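Local coordinates for computationally designed four-helix bundle protein (PDB 3U3B) that has no known natural function, being a hyperthermostable four-helix bundle whose hydrophobic core was completely redesigned by computation, at residues 38-43 and 74-79. Numbering follows the deposited sequence.
Sequences YWNKIY and KMLNSE
The indole NE1 of Trp39 donates a hydrogen bond to Pro33 O, just ahead of helix 36-56, and the ring tied down in this way offers one face to Met75. The sulfur sits almost squarely over the six-membered ring: Met75 SD lies 3.8 Å from the Trp39 six-ring centroid and only 5° off its normal, a Met-aromatic contact. With CG anti to the carbonyl carbon (chi1 -60°) and an extended chi2, Met75 reaches across from helix 59-76 to the indole. This is core packing at one end of the four-helix bundle: Trp39 also touches Val29 of helix 3-30 and Ile87 of helix 84-102, while Met75 leans on Leu86 and Val90. Further out, Leu76 spreads its two methyls against helix 36-56. Leu76 CD2 lies 3.6 Å from Trp39 CB, and CD1 is 3.9 Å from Tyr43 CB. The Asn40 amide packs against both branches, with OD1 3.7 Å from Leu76 CD1; its ND2 bonds back to Met36 O. Helix 59-76 stops right after Leu76: Asn77 leaves helical phi/psi, and in the poorly ordered turn that follows Glu79 N bonds to Lys74 O at 2.8 Å.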
ATOM      1  N   TYR A  38     -13.693   0.122   3.112  1.00 25.09           N
ATOM      2  CA  TYR A  38     -12.447  -0.556   2.749  1.00 24.23           C
ATOM      3  C   TYR A  38     -11.448   0.406   2.163  1.00 22.12           C
ATOM      4  O   TYR A  38     -10.274   0.334   2.475  1.00 20.70           O
ATOM      5  CB  TYR A  38     -12.728  -1.712   1.785  1.00 28.29           C
ATOM      6  CG  TYR A  38     -13.241  -2.941   2.490  1.00 32.07           C
ATOM      7  CD1 TYR A  38     -12.431  -3.649   3.353  1.00 30.67           C
ATOM      8  CD2 TYR A  38     -14.538  -3.399   2.280  1.00 37.75           C
ATOM      9  CE1 TYR A  38     -12.887  -4.789   4.000  1.00 35.45           C
ATOM     10  CE2 TYR A  38     -15.007  -4.545   2.920  1.00 42.17           C
ATOM     11  CZ  TYR A  38     -14.173  -5.227   3.781  1.00 42.98           C
ATOM     12  OH  TYR A  38     -14.619  -6.356   4.433  1.00 51.40           O
ATOM     13  N   TRP A  39     -11.909   1.356   1.364  1.00 20.76           N
ATOM     14  CA  TRP A  39     -10.994   2.346   0.821  1.00 20.89           C
ATOM     15  C   TRP A  39     -10.349   3.193   1.913  1.00 20.13           C
ATOM     16  O   TRP A  39      -9.145   3.484   1.863  1.00 20.07           O
ATOM     17  CB  TRP A  39     -11.674   3.210  -0.193  1.00 23.22           C
ATOM     18  CG  TRP A  39     -11.958   2.491  -1.478  1.00 26.64           C
ATOM     19  CD1 TRP A  39     -13.185   2.303  -2.053  1.00 29.43           C
ATOM     20  CD2 TRP A  39     -11.006   1.853  -2.341  1.00 26.71           C
ATOM     21  NE1 TRP A  39     -13.054   1.590  -3.227  1.00 30.13           N
ATOM     22  CE2 TRP A  39     -11.729   1.301  -3.426  1.00 30.32           C
ATOM     23  CE3 TRP A  39      -9.615   1.697  -2.311  1.00 27.84           C
ATOM     24  CZ2 TRP A  39     -11.113   0.610  -4.463  1.00 33.62           C
ATOM     25  CZ3 TRP A  39      -9.001   0.999  -3.355  1.00 30.87           C
ATOM     26  CH2 TRP A  39      -9.755   0.465  -4.410  1.00 34.09           C
ATOM     27  N   ASN A  40     -11.121   3.561   2.914  1.00 20.31           N
ATOM     28  CA  ASN A  40     -10.556   4.271   4.058  1.00 21.76           C
ATOM     29  C   ASN A  40      -9.513   3.472   4.810  1.00 20.69           C
ATOM     30  O   ASN A  40      -8.435   4.006   5.155  1.00 20.32           O
ATOM     31  CB  ASN A  40     -11.666   4.756   4.999  1.00 25.23           C
ATOM     32  CG  ASN A  40     -12.221   6.092   4.583  1.00 27.92           C
ATOM     33  OD1 ASN A  40     -11.532   7.108   4.685  1.00 29.88           O
ATOM     34  ND2 ASN A  40     -13.494   6.117   4.135  1.00 30.00           N
ATOM     35  N   LYS A  41      -9.796   2.202   5.099  1.00 21.13           N
ATOM     36  CA  LYS A  41      -8.825   1.348   5.804  1.00 21.83           C
ATOM     37  C   LYS A  41      -7.548   1.198   4.983  1.00 18.84           C
ATOM     38  O   LYS A  41      -6.427   1.227   5.523  1.00 20.09           O
ATOM     39  CB  LYS A  41      -9.406  -0.055   6.052  1.00 26.55           C
ATOM     40  CG  LYS A  41     -10.340  -0.096   7.275  1.00 38.01           C
ATOM     41  CD  LYS A  41     -11.257  -1.338   7.309  1.00 48.71           C
ATOM     42  CE  LYS A  41     -12.428  -1.164   8.295  1.00 60.03           C
ATOM     43  NZ  LYS A  41     -11.997  -0.671   9.643  1.00 66.93           N
ATOM     44  N   ILE A  42      -7.729   1.001   3.689  1.00 19.91           N
ATOM     45  CA  ILE A  42      -6.622   0.895   2.767  1.00 19.59           C
ATOM     46  C   ILE A  42      -5.766   2.152   2.746  1.00 20.41           C
ATOM     47  O   ILE A  42      -4.532   2.064   2.801  1.00 19.62           O
ATOM     48  CB  ILE A  42      -7.130   0.552   1.337  1.00 21.57           C
ATOM     49  CG1 ILE A  42      -7.592  -0.904   1.273  1.00 21.59           C
ATOM     50  CG2 ILE A  42      -6.059   0.804   0.270  1.00 21.66           C
ATOM     51  CD1 ILE A  42      -8.445  -1.184   0.039  1.00 22.18           C
ATOM     52  N   TYR A  43      -6.400   3.317   2.694  1.00 20.48           N
ATOM     53  CA  TYR A  43      -5.650   4.558   2.687  1.00 21.55           C
ATOM     54  C   TYR A  43      -4.800   4.627   3.937  1.00 23.09           C
ATOM     55  O   TYR A  43      -3.613   4.959   3.853  1.00 24.96           O
ATOM     56  CB  TYR A  43      -6.560   5.779   2.646  1.00 22.93           C
ATOM     57  CG  TYR A  43      -5.773   7.052   2.509  1.00 24.25           C
ATOM     58  CD1 TYR A  43      -5.481   7.576   1.263  1.00 25.56           C
ATOM     59  CD2 TYR A  43      -5.240   7.686   3.635  1.00 28.60           C
ATOM     60  CE1 TYR A  43      -4.735   8.711   1.128  1.00 30.45           C
ATOM     61  CE2 TYR A  43      -4.483   8.844   3.505  1.00 33.46           C
ATOM     62  CZ  TYR A  43      -4.233   9.335   2.247  1.00 38.12           C
ATOM     63  OH  TYR A  43      -3.494  10.466   2.102  1.00 43.71           O
ATOM     64  N   LYS A  74      -8.260  10.417  -4.199  1.00 37.83           N
ATOM     65  CA  LYS A  74      -9.223  10.836  -5.229  1.00 40.98           C
ATOM     66  C   LYS A  74     -10.533  10.027  -5.166  1.00 40.94           C
ATOM     67  O   LYS A  74     -11.623  10.584  -5.337  1.00 43.24           O
ATOM     68  CB  LYS A  74      -8.605  10.738  -6.634  1.00 42.23           C
ATOM     69  CG  LYS A  74      -7.651  11.886  -6.996  1.00 51.09           C
ATOM     70  CD  LYS A  74      -7.121  11.702  -8.429  1.00 60.33           C
ATOM     71  CE  LYS A  74      -5.875  12.554  -8.754  1.00 69.48           C
ATOM     72  NZ  LYS A  74      -6.155  13.984  -9.116  1.00 75.93           N
ATOM     73  N   MET A  75     -10.424   8.724  -4.902  1.00 39.41           N
ATOM     74  CA  MET A  75     -11.602   7.861  -4.759  1.00 40.79           C
ATOM     75  C   MET A  75     -12.437   8.203  -3.527  1.00 39.09           C
ATOM     76  O   MET A  75     -13.668   8.171  -3.570  1.00 42.17           O
ATOM     77  CB  MET A  75     -11.184   6.402  -4.659  1.00 41.80           C
ATOM     78  CG  MET A  75     -10.418   5.898  -5.848  1.00 43.61           C
ATOM     79  SD  MET A  75      -9.900   4.197  -5.585  1.00 50.63           S
ATOM     80  CE  MET A  75      -8.329   4.199  -6.411  1.00 40.57           C
ATOM     81  N   LEU A  76     -11.755   8.506  -2.427  1.00 35.71           N
ATOM     82  CA  LEU A  76     -12.409   8.866  -1.167  1.00 34.33           C
ATOM     83  C   LEU A  76     -13.144  10.197  -1.195  1.00 37.89           C
ATOM     84  O   LEU A  76     -14.193  10.357  -0.565  1.00 42.25           O
ATOM     85  CB  LEU A  76     -11.373   8.898  -0.033  1.00 36.17           C
ATOM     86  CG  LEU A  76     -10.869   7.511   0.355  1.00 36.05           C
ATOM     87  CD1 LEU A  76      -9.832   7.596   1.480  1.00 38.95           C
ATOM     88  CD2 LEU A  76     -12.080   6.645   0.755  1.00 36.62           C
ATOM     89  N   ASN A  77     -12.584  11.165  -1.900  1.00 46.64           N
ATOM     90  CA  ASN A  77     -13.184  12.476  -1.974  1.00 56.79           C
ATOM     91  C   ASN A  77     -13.870  12.683  -3.326  1.00 60.97           C
ATOM     92  O   ASN A  77     -13.852  13.779  -3.894  1.00 64.49           O
ATOM     93  CB  ASN A  77     -12.126  13.532  -1.669  1.00 56.50           C
ATOM     94  CG  ASN A  77     -11.581  13.407  -0.235  1.00 57.54           C
ATOM     95  OD1 ASN A  77     -12.299  13.686   0.731  1.00 62.06           O
ATOM     96  ND2 ASN A  77     -10.322  12.995  -0.096  1.00 52.22           N
ATOM     97  N   SER A  78     -14.490  11.592  -3.792  1.00 67.14           N
ATOM     98  CA  SER A  78     -15.290  11.512  -5.027  1.00 68.31           C
ATOM     99  C   SER A  78     -14.804  12.340  -6.215  1.00 68.20           C
ATOM    100  O   SER A  78     -15.614  12.943  -6.917  1.00 70.80           O
ATOM    101  CB  SER A  78     -16.753  11.872  -4.729  1.00 74.28           C
ATOM    102  OG  SER A  78     -17.216  11.219  -3.558  1.00 75.19           O
ATOM    103  N   GLU A  79     -13.498  12.331  -6.466  1.00 69.40           N
ATOM    104  CA  GLU A  79     -12.929  13.065  -7.595  1.00 77.23           C
ATOM    105  C   GLU A  79     -12.967  12.231  -8.890  1.00 76.68           C
ATOM    106  O   GLU A  79     -13.016  12.792  -9.989  1.00 83.69           O
ATOM    107  CB  GLU A  79     -11.500  13.523  -7.275  1.00 81.14           C
ATOM    108  CG  GLU A  79     -10.845  14.324  -8.394  1.00 90.10           C
ATOM    109  CD  GLU A  79      -9.532  14.959  -7.978  1.00 94.38           C
ATOM    110  OE1 GLU A  79      -9.373  15.275  -6.777  1.00 98.06           O
ATOM    111  OE2 GLU A  79      -8.659  15.139  -8.855  1.00 94.06           O
TER